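Local coordinates for protein beta-1,4-exocellulase (Thermobifida fusca, PDB 4B4H) that probably hydrolyses the beta-1,4-glycosidic bonds of cellulose, as a cellobiohydrolase whose family 6 catalytic domain forms this chain, at residues N33-V38 / T76-I81; S137-V142 / D203-A208; N228-V233 / V260-F265; T232-L237 / S315-R320; R249-V254 / T310-S315. One frame throughout, in Å; residues are numbered along the deposited sequence.

Contact 1 (N33-V38 / T76-I81); sequences NESTAV and TIQVVI
The flat side-chain amide of Gln78 brings OE1 within 4.0 Å of Ser35 OG, and the two meet through water rather than directly. One water donates both to Gln78 OE1 and to Ser35 O; another lies within hydrogen-bonding distance of OE1, Ser35 OG and Thr76 O and can donate to two at a time; a third accepts from Gln78 N while donating to Ser35 OG and Thr36 O. Ser35 OG lies anti to its own nitrogen (chi1 -177°) and from there also hydrogen-bonds Tyr13 O. Past Ala37 the flat groups that meet are peptides. Val38 N donates to Gln78 O at 2.9 Å, tilted 24° from that carbonyl plane, and Val80 N donates to Val38 O at 2.8 Å. The two bonds form a parallel bridge between Val38 and Val79, joining the start of strand 38-40 to strand 75-81 in the sheet of the distorted alpha/beta barrel of glycoside hydrolase family 6. Trp39, predicted to bind substrate, follows directly. Ala37 CB packs 3.7 Å from both Gln78 CB and Val80 CG2. On the sheet face of Val38 and Val79, Val38 CG2 approaches Ile77 CD1 at 4.4 Å, and His62 of helix 59-70 touches both side chains.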
# COMPACT_ATOMS: atom_id res chain seq x y z
N ASN A 33 -12.26 12.13 -11.25
CA ASN A 33 -11.74 13.32 -10.59
C ASN A 33 -11.16 13.03 -9.20
O ASN A 33 -10.95 13.94 -8.41
CB ASN A 33 -12.86 14.37 -10.44
CG ASN A 33 -13.43 14.82 -11.77
OD1 ASN A 33 -14.61 14.62 -12.05
ND2 ASN A 33 -12.60 15.43 -12.59
N GLU A 34 -10.94 11.75 -8.90
CA GLU A 34 -10.37 11.39 -7.61
C GLU A 34 -8.86 11.46 -7.70
O GLU A 34 -8.30 11.30 -8.78
CB GLU A 34 -10.84 10.00 -7.18
CG GLU A 34 -12.34 9.92 -6.90
CD GLU A 34 -12.83 11.02 -5.96
OE1 GLU A 34 -12.28 11.18 -4.85
OE2 GLU A 34 -13.80 11.72 -6.34
N SER A 35 -8.22 11.75 -6.56
CA SER A 35 -6.76 11.80 -6.45
C SER A 35 -6.13 10.41 -6.31
O SER A 35 -6.55 9.61 -5.45
CB SER A 35 -6.37 12.66 -5.25
OG SER A 35 -4.95 12.79 -5.15
N THR A 36 -5.11 10.14 -7.13
CA THR A 36 -4.34 8.88 -7.09
C THR A 36 -2.86 9.22 -7.05
O THR A 36 -2.43 10.27 -7.54
CB THR A 36 -4.66 7.92 -8.29
OG1 THR A 36 -4.39 8.55 -9.55
CG2 THR A 36 -6.14 7.48 -8.27
N ALA A 37 -2.07 8.34 -6.44
CA ALA A 37 -0.64 8.57 -6.32
C ALA A 37 0.07 8.34 -7.65
O ALA A 37 -0.40 7.56 -8.47
CB ALA A 37 -0.06 7.68 -5.23
N VAL A 38 1.18 9.04 -7.86
CA VAL A 38 2.01 8.81 -9.03
C VAL A 38 3.09 7.83 -8.58
O VAL A 38 3.75 8.06 -7.58
CB VAL A 38 2.63 10.13 -9.56
CG1 VAL A 38 3.75 9.84 -10.56
CG2 VAL A 38 1.54 11.01 -10.19
N THR A 76 -1.80 18.80 -2.55
CA THR A 76 -1.10 17.61 -2.10
C THR A 76 -1.09 16.55 -3.20
O THR A 76 -2.14 16.15 -3.71
CB THR A 76 -1.75 17.10 -0.81
OG1 THR A 76 -1.68 18.14 0.16
CG2 THR A 76 -1.04 15.86 -0.26
N ILE A 77 0.13 16.15 -3.57
CA ILE A 77 0.38 15.08 -4.55
C ILE A 77 1.11 13.94 -3.86
O ILE A 77 2.06 14.15 -3.09
CB ILE A 77 1.20 15.56 -5.79
CG1 ILE A 77 1.38 14.42 -6.81
CG2 ILE A 77 2.57 16.11 -5.36
CD1 ILE A 77 1.98 14.83 -8.14
N GLN A 78 0.69 12.73 -4.16
CA GLN A 78 1.30 11.59 -3.55
C GLN A 78 2.24 10.91 -4.56
O GLN A 78 1.91 10.74 -5.60
CB GLN A 78 0.23 10.61 -3.07
CG GLN A 78 -0.77 11.13 -2.07
CD GLN A 78 -1.97 10.25 -1.99
OE1 GLN A 78 -2.92 10.42 -2.65
NE2 GLN A 78 -1.88 9.29 -1.15
N VAL A 79 3.44 10.63 -4.14
CA VAL A 79 4.45 10.01 -4.99
C VAL A 79 4.90 8.71 -4.31
O VAL A 79 5.32 8.74 -3.16
CB VAL A 79 5.67 10.95 -5.18
CG1 VAL A 79 6.82 10.22 -5.87
CG2 VAL A 79 5.32 12.20 -6.00
N VAL A 80 4.85 7.59 -5.03
CA VAL A 80 5.28 6.31 -4.43
C VAL A 80 6.72 6.04 -4.82
O VAL A 80 7.04 6.04 -6.00
CB VAL A 80 4.40 5.12 -4.89
CG1 VAL A 80 4.67 3.93 -3.99
CG2 VAL A 80 2.92 5.48 -4.80
N ILE A 81 7.57 5.86 -3.80
CA ILE A 81 8.98 5.51 -3.94
C ILE A 81 9.08 3.99 -3.81
O ILE A 81 8.74 3.43 -2.75
CB ILE A 81 9.79 6.19 -2.81
CG1 ILE A 81 9.52 7.71 -2.79
CG2 ILE A 81 11.29 5.90 -2.93
CD1 ILE A 81 9.66 8.42 -4.13
O HOH W 1 -1.72 12.29 -5.49
O HOH W 2 -5.70 9.86 -2.85
O HOH W 3 -3.04 13.50 -3.15

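Contact 2 (S137-V142 / D203-A208); sequences SLPNLV and DIFYEA
Leu138 and Pro139 dock on helix 198-209 of the alpha/beta fold; they are the middle residues of a type I beta turn, Ser137 to Asn140, that begins right after Asp136, the predicted proton donor. Apolar contacts carry the whole interface. Leu138 CD1 reaches Ala208 CB at 3.5 Å and also sits in the plane of the Phe205 ring, at its edge, 3.9 Å from CD1. Pro139 CG comes to the same edge, 4.1 Å from Phe205 CE1, while the proline itself packs on Trp191, a predicted substrate-binding residue. Ile204 splits its branches: with CG1 anti to the backbone nitrogen (chi1 -158°), CD1 is carried against Leu141, while CG2 faces Val142 CG2 at 3.9 Å, the two side chains running opposite ways. The fit is tight at Leu141 CB, 3.5 Å from Ile204 CD1, and the same methyl lies 3.6 Å from Leu138 O. Polar bonds do not cross the interface but brace the turn from within. Ser137 O accepts from Asn140 N at 2.9 Å and again from Asn140 ND2, whose amide also bonds Asp136 OD1. This ND2 lies 3.0 Å from Ser137 O, tilted 17° out of that carbonyl plane.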
# COMPACT_ATOMS: atom_id res chain seq x y z
N SER A 137 8.44 -4.08 1.63
CA SER A 137 9.87 -4.07 1.97
C SER A 137 10.13 -4.59 3.38
O SER A 137 10.11 -5.80 3.61
CB SER A 137 10.50 -2.68 1.76
OG SER A 137 9.89 -1.68 2.56
N LEU A 138 10.31 -3.68 4.33
CA LEU A 138 10.77 -4.01 5.67
C LEU A 138 10.09 -5.19 6.38
O LEU A 138 10.77 -5.96 7.07
CB LEU A 138 10.71 -2.76 6.56
CG LEU A 138 11.65 -1.62 6.14
CD1 LEU A 138 11.49 -0.41 7.03
CD2 LEU A 138 13.12 -2.06 6.07
N PRO A 139 8.75 -5.33 6.27
CA PRO A 139 8.14 -6.43 7.04
C PRO A 139 8.52 -7.84 6.53
O PRO A 139 8.38 -8.82 7.27
CB PRO A 139 6.63 -6.16 6.92
CG PRO A 139 6.55 -4.67 6.66
CD PRO A 139 7.72 -4.40 5.75
N ASN A 140 9.04 -7.93 5.31
CA ASN A 140 9.58 -9.20 4.81
C ASN A 140 10.75 -9.69 5.67
O ASN A 140 10.93 -10.90 5.84
CB ASN A 140 10.05 -9.08 3.36
CG ASN A 140 8.89 -8.98 2.39
OD1 ASN A 140 8.16 -9.93 2.15
ND2 ASN A 140 8.74 -7.81 1.79
N LEU A 141 11.52 -8.75 6.22
CA LEU A 141 12.68 -9.09 7.05
C LEU A 141 12.30 -9.55 8.46
O LEU A 141 13.17 -9.99 9.22
CB LEU A 141 13.69 -7.93 7.10
CG LEU A 141 14.04 -7.35 5.73
CD1 LEU A 141 15.01 -6.20 5.88
CD2 LEU A 141 14.61 -8.39 4.78
N VAL A 142 11.02 -9.42 8.79
CA VAL A 142 10.46 -9.95 10.05
C VAL A 142 9.92 -11.36 9.82
O VAL A 142 10.21 -12.28 10.59
CB VAL A 142 9.30 -9.05 10.57
CG1 VAL A 142 8.69 -9.64 11.85
CG2 VAL A 142 9.79 -7.62 10.81
N ASP A 203 10.16 -2.57 15.58
CA ASP A 203 11.60 -2.49 15.79
C ASP A 203 12.35 -2.20 14.49
O ASP A 203 13.24 -1.34 14.48
CB ASP A 203 12.14 -3.77 16.44
CG ASP A 203 11.69 -3.92 17.88
OD1 ASP A 203 11.25 -2.92 18.48
OD2 ASP A 203 11.80 -5.05 18.42
N ILE A 204 11.96 -2.91 13.43
CA ILE A 204 12.58 -2.74 12.12
C ILE A 204 12.27 -1.39 11.46
O ILE A 204 13.12 -0.81 10.81
CB ILE A 204 12.31 -3.93 11.14
CG1 ILE A 204 13.40 -3.95 10.06
CG2 ILE A 204 10.92 -3.88 10.52
CD1 ILE A 204 13.51 -5.24 9.28
N PHE A 205 11.05 -0.88 11.67
CA PHE A 205 10.74 0.48 11.20
C PHE A 205 11.69 1.50 11.82
O PHE A 205 12.19 2.41 11.15
CB PHE A 205 9.29 0.85 11.52
CG PHE A 205 8.26 -0.01 10.82
CD1 PHE A 205 8.54 -0.60 9.58
CD2 PHE A 205 7.00 -0.20 11.38
CE1 PHE A 205 7.58 -1.38 8.95
CE2 PHE A 205 6.04 -0.97 10.75
CZ PHE A 205 6.33 -1.57 9.53
N TYR A 206 11.95 1.30 13.12
CA TYR A 206 12.79 2.20 13.90
C TYR A 206 14.24 2.08 13.45
O TYR A 206 14.91 3.09 13.27
CB TYR A 206 12.65 1.89 15.40
CG TYR A 206 13.36 2.89 16.30
CD1 TYR A 206 12.73 4.10 16.67
CD2 TYR A 206 14.64 2.64 16.78
CE1 TYR A 206 13.38 5.01 17.49
CE2 TYR A 206 15.29 3.54 17.60
CZ TYR A 206 14.66 4.72 17.95
OH TYR A 206 15.32 5.61 18.76
N GLU A 207 14.70 0.85 13.24
CA GLU A 207 16.03 0.60 12.69
C GLU A 207 16.22 1.39 11.39
O GLU A 207 17.21 2.12 11.26
CB GLU A 207 16.26 -0.90 12.46
CG GLU A 207 17.65 -1.28 11.96
CD GLU A 207 17.81 -2.77 11.70
OE1 GLU A 207 16.82 -3.52 11.79
OE2 GLU A 207 18.94 -3.21 11.39
N ALA A 208 15.27 1.26 10.46
CA ALA A 208 15.35 1.93 9.13
C ALA A 208 15.39 3.44 9.25
O ALA A 208 16.18 4.11 8.58
CB ALA A 208 14.17 1.51 8.25

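Contact 3 (N228-V233 / V260-F265); sequences NYSATV and VDELSF
Val233 lies alongside both Asp261 and Leu263, all pointing the same way, where the loop 228-233 covers the N-terminus of helix 262-276 and Asp261 is the N-cap. Val233 CG2 touches Leu263 CD2 at 3.9 Å, and Val233 CA rests 3.4 Å from Asp261 OD2. The loop backbone supplies acceptors for the first helical amides: Glu262 N donates to Ala231 O at 2.7 Å, close to the line of its C=O, and Leu263 N to Thr232 O at 2.9 Å, within the carbonyl plane. Farther along, the bent Glu262 chain brings OE2 to Ser230 CB at 3.5 Å; its carboxylate is held by Ser224 OG and His189 N, and Ser230 OG bonds His188. His188 and Asn228 are both predicted to bind substrate, so this helix start probably borders the substrate cleft. Asp261 carries CG between its nitrogen and carbonyl carbon (chi1 59°), which turns OD1 back over the helix end. There OD1 accepts from Ser264 N at 3.2 Å and from Ser264 OG at 2.7 Å, the two donors approaching from opposite faces of the carboxylate.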
# COMPACT_ATOMS: atom_id res chain seq x y z
N ASN A 228 -3.49 -2.81 -1.46
CA ASN A 228 -4.09 -4.05 -0.95
C ASN A 228 -5.60 -3.90 -0.77
O ASN A 228 -6.23 -3.00 -1.35
CB ASN A 228 -3.40 -4.53 0.35
CG ASN A 228 -3.37 -6.06 0.52
OD1 ASN A 228 -4.39 -6.68 0.82
ND2 ASN A 228 -2.18 -6.65 0.37
N TYR A 229 -6.18 -4.81 -0.02
CA TYR A 229 -7.64 -4.98 -0.05
C TYR A 229 -8.26 -5.17 1.34
O TYR A 229 -9.46 -5.41 1.45
CB TYR A 229 -8.02 -6.18 -0.94
CG TYR A 229 -7.54 -6.10 -2.39
CD1 TYR A 229 -6.28 -6.61 -2.77
CD2 TYR A 229 -8.35 -5.55 -3.38
CE1 TYR A 229 -5.85 -6.54 -4.09
CE2 TYR A 229 -7.91 -5.49 -4.70
CZ TYR A 229 -6.67 -6.01 -5.05
OH TYR A 229 -6.27 -5.94 -6.37
N SER A 230 -7.45 -5.05 2.39
CA SER A 230 -7.90 -5.29 3.76
C SER A 230 -8.89 -4.21 4.16
O SER A 230 -8.78 -3.07 3.70
CB SER A 230 -6.71 -5.37 4.73
OG SER A 230 -6.13 -6.67 4.69
N ALA A 231 -9.90 -4.59 4.94
CA ALA A 231 -11.00 -3.71 5.29
C ALA A 231 -10.55 -2.61 6.25
O ALA A 231 -9.78 -2.88 7.17
CB ALA A 231 -12.15 -4.51 5.89
N THR A 232 -11.04 -1.37 6.04
CA THR A 232 -10.78 -0.26 6.96
C THR A 232 -11.39 -0.59 8.33
O THR A 232 -10.66 -0.65 9.34
CB THR A 232 -11.35 1.06 6.45
OG1 THR A 232 -10.81 1.36 5.17
CG2 THR A 232 -10.98 2.18 7.39
N VAL A 233 -12.71 -0.79 8.34
CA VAL A 233 -13.42 -1.36 9.50
C VAL A 233 -14.23 -2.56 9.01
O VAL A 233 -14.77 -2.53 7.91
CB VAL A 233 -14.35 -0.33 10.20
CG1 VAL A 233 -15.03 -0.97 11.41
CG2 VAL A 233 -13.59 0.93 10.62
N VAL A 260 -8.93 -7.53 12.94
CA VAL A 260 -9.74 -7.93 11.79
C VAL A 260 -9.88 -6.83 10.72
O VAL A 260 -10.56 -7.01 9.71
CB VAL A 260 -11.16 -8.39 12.22
CG1 VAL A 260 -11.09 -9.50 13.25
CG2 VAL A 260 -11.98 -7.22 12.77
N ASP A 261 -9.25 -5.68 10.97
CA ASP A 261 -9.33 -4.55 10.04
C ASP A 261 -8.14 -3.60 10.17
O ASP A 261 -7.35 -3.71 11.10
CB ASP A 261 -10.68 -3.82 10.16
CG ASP A 261 -10.96 -3.28 11.55
OD1 ASP A 261 -10.04 -2.78 12.23
OD2 ASP A 261 -12.14 -3.35 11.96
N GLU A 262 -8.02 -2.67 9.23
CA GLU A 262 -6.85 -1.79 9.14
C GLU A 262 -6.86 -0.67 10.17
O GLU A 262 -5.81 -0.27 10.68
CB GLU A 262 -6.73 -1.20 7.73
CG GLU A 262 -6.31 -2.19 6.66
CD GLU A 262 -4.95 -2.80 6.95
OE1 GLU A 262 -3.94 -2.10 6.81
OE2 GLU A 262 -4.88 -3.98 7.36
N LEU A 263 -8.04 -0.15 10.48
CA LEU A 263 -8.10 0.99 11.37
C LEU A 263 -7.65 0.63 12.78
O LEU A 263 -6.82 1.35 13.37
CB LEU A 263 -9.49 1.62 11.37
CG LEU A 263 -9.60 2.86 12.26
CD1 LEU A 263 -8.71 4.00 11.81
CD2 LEU A 263 -11.05 3.34 12.34
N SER A 264 -8.16 -0.48 13.32
CA SER A 264 -7.73 -0.93 14.64
C SER A 264 -6.22 -1.09 14.65
O SER A 264 -5.55 -0.68 15.58
CB SER A 264 -8.39 -2.25 15.00
OG SER A 264 -8.09 -3.25 14.05
N PHE A 265 -5.71 -1.70 13.57
CA PHE A 265 -4.30 -1.98 13.39
C PHE A 265 -3.42 -0.72 13.40
O PHE A 265 -2.53 -0.59 14.24
CB PHE A 265 -4.11 -2.82 12.12
CG PHE A 265 -2.68 -2.96 11.66
CD1 PHE A 265 -1.75 -3.66 12.41
CD2 PHE A 265 -2.27 -2.37 10.46
CE1 PHE A 265 -0.44 -3.80 11.96
CE2 PHE A 265 -0.97 -2.49 10.02
CZ PHE A 265 -0.05 -3.20 10.76

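Contact 4 (T232-L237 / S315-R320); sequences TVEPYL and SRIDRR
The type I beta turn from Glu234 to Leu237 meets the irregular stretch that leaves helix 308-315, and the carboxylate of Glu234 takes up two successive backbone amides of that stretch. Its chain folds at chi2 (-81°), bringing OE1 to Ile317 N at 2.8 Å, nearly straight at 171° and on the syn lone pair; OE2 receives a weak bond from Asp318 N at 3.3 Å. A water donates to Glu234 OE1 and Ser315 O and accepts from Tyr236 N, tying the segments a second time. Replacing Glu234 with an alanine would probably leave the Ile317 amide without its acceptor and this water without one of its mates. Apolar contacts flank the carboxylate: Pro235 CD lies 3.9 Å from Ile317 CG2, and Leu237 CD2 runs beside Arg316 CB. Ser315 O sits at the edge of the Tyr236 ring, 3.5 Å from CD2, while Pro235 CB covers one face. Asp318 OD1 accepts from Arg320 N in an Asx turn, and Arg320 grips this carboxylate side-on, which probably eases its nearness to Glu234. Arg316, also in cation-pi contact with Trp253, points both end nitrogens at Arg320 O: NH1 at 3.0 Å and NH2 at 3.2 Å.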
# COMPACT_ATOMS: atom_id res chain seq x y z
N THR A 232 -11.04 -1.37 6.04
CA THR A 232 -10.78 -0.26 6.96
C THR A 232 -11.39 -0.59 8.33
O THR A 232 -10.66 -0.65 9.34
CB THR A 232 -11.35 1.06 6.45
OG1 THR A 232 -10.81 1.36 5.17
CG2 THR A 232 -10.98 2.18 7.39
N VAL A 233 -12.71 -0.79 8.34
CA VAL A 233 -13.42 -1.36 9.50
C VAL A 233 -14.23 -2.56 9.01
O VAL A 233 -14.77 -2.53 7.91
CB VAL A 233 -14.35 -0.33 10.20
CG1 VAL A 233 -15.03 -0.97 11.41
CG2 VAL A 233 -13.59 0.93 10.62
N GLU A 234 -14.27 -3.64 9.79
CA GLU A 234 -15.23 -4.71 9.56
C GLU A 234 -16.48 -4.41 10.41
O GLU A 234 -16.43 -4.55 11.62
CB GLU A 234 -14.64 -6.07 9.93
CG GLU A 234 -13.65 -6.63 8.91
CD GLU A 234 -14.32 -7.31 7.72
OE1 GLU A 234 -15.56 -7.28 7.60
OE2 GLU A 234 -13.57 -7.89 6.90
N PRO A 235 -17.59 -4.01 9.75
CA PRO A 235 -18.76 -3.54 10.50
C PRO A 235 -19.41 -4.61 11.38
O PRO A 235 -19.92 -4.29 12.45
CB PRO A 235 -19.73 -3.08 9.39
CG PRO A 235 -18.88 -2.87 8.19
CD PRO A 235 -17.81 -3.92 8.30
N TYR A 236 -19.35 -5.87 10.94
CA TYR A 236 -20.13 -6.94 11.57
C TYR A 236 -19.25 -7.93 12.35
O TYR A 236 -19.74 -8.94 12.87
CB TYR A 236 -21.01 -7.64 10.53
CG TYR A 236 -21.75 -6.65 9.64
CD1 TYR A 236 -22.58 -5.68 10.21
CD2 TYR A 236 -21.61 -6.67 8.26
CE1 TYR A 236 -23.25 -4.76 9.41
CE2 TYR A 236 -22.28 -5.75 7.45
CZ TYR A 236 -23.10 -4.79 8.04
OH TYR A 236 -23.77 -3.87 7.26
N LEU A 237 -17.96 -7.62 12.44
CA LEU A 237 -17.03 -8.50 13.11
C LEU A 237 -16.35 -7.79 14.27
O LEU A 237 -15.84 -6.68 14.13
CB LEU A 237 -15.99 -9.00 12.10
CG LEU A 237 -15.70 -10.50 12.01
CD1 LEU A 237 -16.98 -11.32 11.96
CD2 LEU A 237 -14.87 -10.76 10.77
N SER A 315 -20.20 -12.79 7.38
CA SER A 315 -20.30 -11.47 8.03
C SER A 315 -19.22 -10.50 7.59
O SER A 315 -19.38 -9.29 7.74
CB SER A 315 -20.21 -11.63 9.54
OG SER A 315 -21.36 -12.28 10.04
N ARG A 316 -18.11 -11.03 7.07
CA ARG A 316 -16.96 -10.21 6.71
C ARG A 316 -17.09 -9.56 5.34
O ARG A 316 -17.57 -10.19 4.39
CB ARG A 316 -15.64 -11.00 6.81
CG ARG A 316 -15.50 -12.23 5.93
CD ARG A 316 -14.25 -12.95 6.38
NE ARG A 316 -13.99 -14.24 5.75
CZ ARG A 316 -13.19 -14.43 4.70
NH1 ARG A 316 -12.62 -13.40 4.08
NH2 ARG A 316 -12.98 -15.65 4.23
N ILE A 317 -16.67 -8.30 5.25
CA ILE A 317 -16.74 -7.57 3.99
C ILE A 317 -15.54 -7.90 3.09
O ILE A 317 -15.71 -8.00 1.90
CB ILE A 317 -16.94 -6.05 4.16
CG1 ILE A 317 -15.75 -5.40 4.86
CG2 ILE A 317 -18.26 -5.80 4.89
CD1 ILE A 317 -15.66 -3.90 4.67
N ASP A 318 -14.36 -8.05 3.68
CA ASP A 318 -13.20 -8.57 2.97
C ASP A 318 -13.46 -10.04 2.71
O ASP A 318 -13.37 -10.86 3.64
CB ASP A 318 -11.94 -8.37 3.82
CG ASP A 318 -10.65 -8.82 3.11
OD1 ASP A 318 -10.69 -9.50 2.06
OD2 ASP A 318 -9.58 -8.46 3.65
N ARG A 319 -13.80 -10.37 1.46
CA ARG A 319 -14.22 -11.73 1.09
C ARG A 319 -13.10 -12.60 0.53
O ARG A 319 -13.35 -13.68 -0.00
CB ARG A 319 -15.38 -11.69 0.09
CG ARG A 319 -16.60 -10.95 0.60
CD ARG A 319 -17.80 -11.26 -0.27
NE ARG A 319 -17.52 -11.00 -1.69
CZ ARG A 319 -17.69 -9.83 -2.30
NH1 ARG A 319 -18.21 -8.81 -1.63
NH2 ARG A 319 -17.40 -9.70 -3.58
N ARG A 320 -11.86 -12.16 0.67
CA ARG A 320 -10.76 -12.92 0.10
C ARG A 320 -10.62 -14.31 0.74
O ARG A 320 -11.12 -14.56 1.82
CB ARG A 320 -9.47 -12.15 0.28
CG ARG A 320 -9.35 -10.98 -0.67
CD ARG A 320 -8.03 -10.27 -0.42
NE ARG A 320 -8.03 -9.55 0.85
CZ ARG A 320 -6.96 -8.95 1.36
NH1 ARG A 320 -5.78 -9.02 0.74
NH2 ARG A 320 -7.06 -8.30 2.51
O HOH W 4 -18.05 -7.18 8.74

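Contact 5 (R249-V254 / T310-S315); sequences RQSKWV and TYVDES
Val312 holds CG1 opposite its nitrogen (chi1 164°), which sets its two methyls against Trp253 and Ser251: CG1 meets Trp253 CB at 3.7 Å, and CG2 meets Ser251 CB at 3.8 Å. Ser251 places OG between its own nitrogen and carbonyl carbon (chi1 64°), turned back onto the chain, where it accepts from Val254 N at 3.2 Å in an ST motif. The motif opens a short run, 252-254, with helical backbone angles, which packs against helix 308-315 toward the outside of the catalytic domain. Ser251 OG is also hydrogen-bonded to Ile248 O, so one hydroxyl serves two backbone groups. With an alanine here the CB contact to Val312 stays, but the Val254 amide and Ile248 O would probably lose their shared hydroxyl partner. Lys252 crosses Asp313 at about a right angle and makes a long salt bridge, NZ to OD2 at 3.6 Å; a second lysine conformer leaves this link doubtful. The other carboxylate oxygen of Asp313 pairs with Arg316, which lies in cation-pi contact with Trp253. One water spans the segments, donating to Asp313 OD1 at 2.9 Å and accepting from Trp253 N at 3.3 Å.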
# COMPACT_ATOMS: atom_id res chain seq x y z
N ARG A 249 -11.53 -15.18 17.16
CA ARG A 249 -10.08 -15.37 17.08
C ARG A 249 -9.66 -16.71 16.50
O ARG A 249 -8.61 -16.81 15.86
CB ARG A 249 -9.46 -15.19 18.47
CG ARG A 249 -9.44 -13.75 18.95
CD ARG A 249 -9.23 -13.67 20.46
NE ARG A 249 -9.31 -12.30 20.94
CZ ARG A 249 -8.31 -11.43 20.90
NH1 ARG A 249 -7.14 -11.79 20.40
NH2 ARG A 249 -8.47 -10.20 21.36
N GLN A 250 -10.45 -17.75 16.72
CA GLN A 250 -10.06 -19.10 16.32
C GLN A 250 -10.49 -19.47 14.91
O GLN A 250 -10.14 -20.55 14.43
CB GLN A 250 -10.59 -20.15 17.29
CG GLN A 250 -10.71 -19.70 18.74
CD GLN A 250 -11.47 -20.71 19.55
OE1 GLN A 250 -12.66 -20.53 19.85
NE2 GLN A 250 -10.80 -21.82 19.89
N SER A 251 -11.24 -18.58 14.26
CA SER A 251 -11.69 -18.82 12.89
C SER A 251 -10.53 -18.94 11.91
O SER A 251 -9.42 -18.44 12.16
CB SER A 251 -12.66 -17.73 12.43
OG SER A 251 -12.02 -16.46 12.37
N LYS A 252 -10.81 -19.62 10.80
CA LYS A 252 -9.81 -19.82 9.76
C LYS A 252 -9.40 -18.48 9.14
O LYS A 252 -8.23 -18.30 8.79
CB LYS A 252 -10.27 -20.84 8.70
CG LYS A 252 -11.42 -20.40 7.81
CD LYS A 252 -11.86 -21.52 6.88
CE LYS A 252 -13.05 -21.10 6.03
NZ LYS A 252 -13.65 -22.24 5.29
N TRP A 253 -10.34 -17.53 9.06
CA TRP A 253 -10.05 -16.17 8.56
C TRP A 253 -9.16 -15.38 9.49
O TRP A 253 -8.09 -14.92 9.09
CB TRP A 253 -11.33 -15.38 8.30
CG TRP A 253 -11.10 -13.97 7.81
CD1 TRP A 253 -11.46 -12.77 8.45
CD2 TRP A 253 -10.45 -13.55 6.55
NE1 TRP A 253 -11.10 -11.68 7.68
CE2 TRP A 253 -10.47 -12.08 6.54
CE3 TRP A 253 -9.85 -14.22 5.47
CZ2 TRP A 253 -9.94 -11.33 5.49
CZ3 TRP A 253 -9.32 -13.47 4.42
CH2 TRP A 253 -9.35 -12.05 4.43
N VAL A 254 -9.60 -15.22 10.74
CA VAL A 254 -8.89 -14.35 11.69
C VAL A 254 -7.57 -14.97 12.15
O VAL A 254 -6.56 -14.27 12.27
CB VAL A 254 -9.79 -13.96 12.89
CG1 VAL A 254 -9.11 -12.95 13.82
CG2 VAL A 254 -11.11 -13.39 12.39
N THR A 310 -18.65 -20.28 9.20
CA THR A 310 -19.75 -19.79 8.37
C THR A 310 -20.26 -18.42 8.85
O THR A 310 -20.65 -17.58 8.04
CB THR A 310 -20.90 -20.83 8.25
OG1 THR A 310 -20.34 -22.13 7.98
CG2 THR A 310 -21.86 -20.48 7.11
N TYR A 311 -20.22 -18.18 10.16
CA TYR A 311 -20.52 -16.85 10.72
C TYR A 311 -19.53 -15.82 10.20
O TYR A 311 -19.92 -14.73 9.73
CB TYR A 311 -20.45 -16.87 12.25
CG TYR A 311 -20.56 -15.49 12.88
CD1 TYR A 311 -19.45 -14.65 12.99
CD2 TYR A 311 -21.79 -15.01 13.35
CE1 TYR A 311 -19.56 -13.38 13.54
CE2 TYR A 311 -21.90 -13.74 13.90
CZ TYR A 311 -20.78 -12.93 14.01
OH TYR A 311 -20.88 -11.67 14.56
N VAL A 312 -18.25 -16.17 10.30
CA VAL A 312 -17.16 -15.26 9.95
C VAL A 312 -17.15 -15.03 8.44
O VAL A 312 -17.08 -13.89 7.98
CB VAL A 312 -15.81 -15.76 10.51
CG1 VAL A 312 -14.66 -15.05 9.83
CG2 VAL A 312 -15.74 -15.54 12.01
N ASP A 313 -17.26 -16.11 7.66
CA ASP A 313 -17.24 -15.99 6.20
C ASP A 313 -18.45 -15.23 5.64
O ASP A 313 -18.32 -14.56 4.63
CB ASP A 313 -17.06 -17.36 5.53
CG ASP A 313 -15.68 -17.97 5.80
OD1 ASP A 313 -14.77 -17.27 6.31
OD2 ASP A 313 -15.49 -19.17 5.50
N GLU A 314 -19.60 -15.32 6.31
CA GLU A 314 -20.82 -14.61 5.89
C GLU A 314 -21.02 -13.19 6.42
O GLU A 314 -21.93 -12.48 5.96
CB GLU A 314 -22.07 -15.42 6.25
CG GLU A 314 -22.28 -16.69 5.45
CD GLU A 314 -23.52 -17.45 5.89
OE1 GLU A 314 -24.34 -16.88 6.66
OE2 GLU A 314 -23.68 -18.62 5.48
N SER A 315 -20.20 -12.79 7.38
CA SER A 315 -20.30 -11.47 8.03
C SER A 315 -19.22 -10.50 7.59
O SER A 315 -19.38 -9.29 7.74
CB SER A 315 -20.21 -11.63 9.54
OG SER A 315 -21.36 -12.28 10.04
O HOH W 5 -13.57 -17.95 8.89

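How the contacts relate
Contacts 3, 4 and 5 form one continuous patch. Contacts 3 and 4, with centres about 8 Å apart, share Thr232 and Val233 and are joined by Glu234 N and Asp261 OD2 (3.1 Å); Arg320 adds weak bonds to Asn228 and Ser230, toward the predicted substrate site. Contacts 4 and 5, with centres about 10 Å apart, share Ser315, and Trp253 packs on Arg316 and Asp318. Contact 2, next to the predicted proton donor Asp136, comes within about 6 Å of contact 3 at nearest atoms. Contact 1, near Trp39, lies apart, its centre about 35 Å from that of contact 5 across the chain's centre.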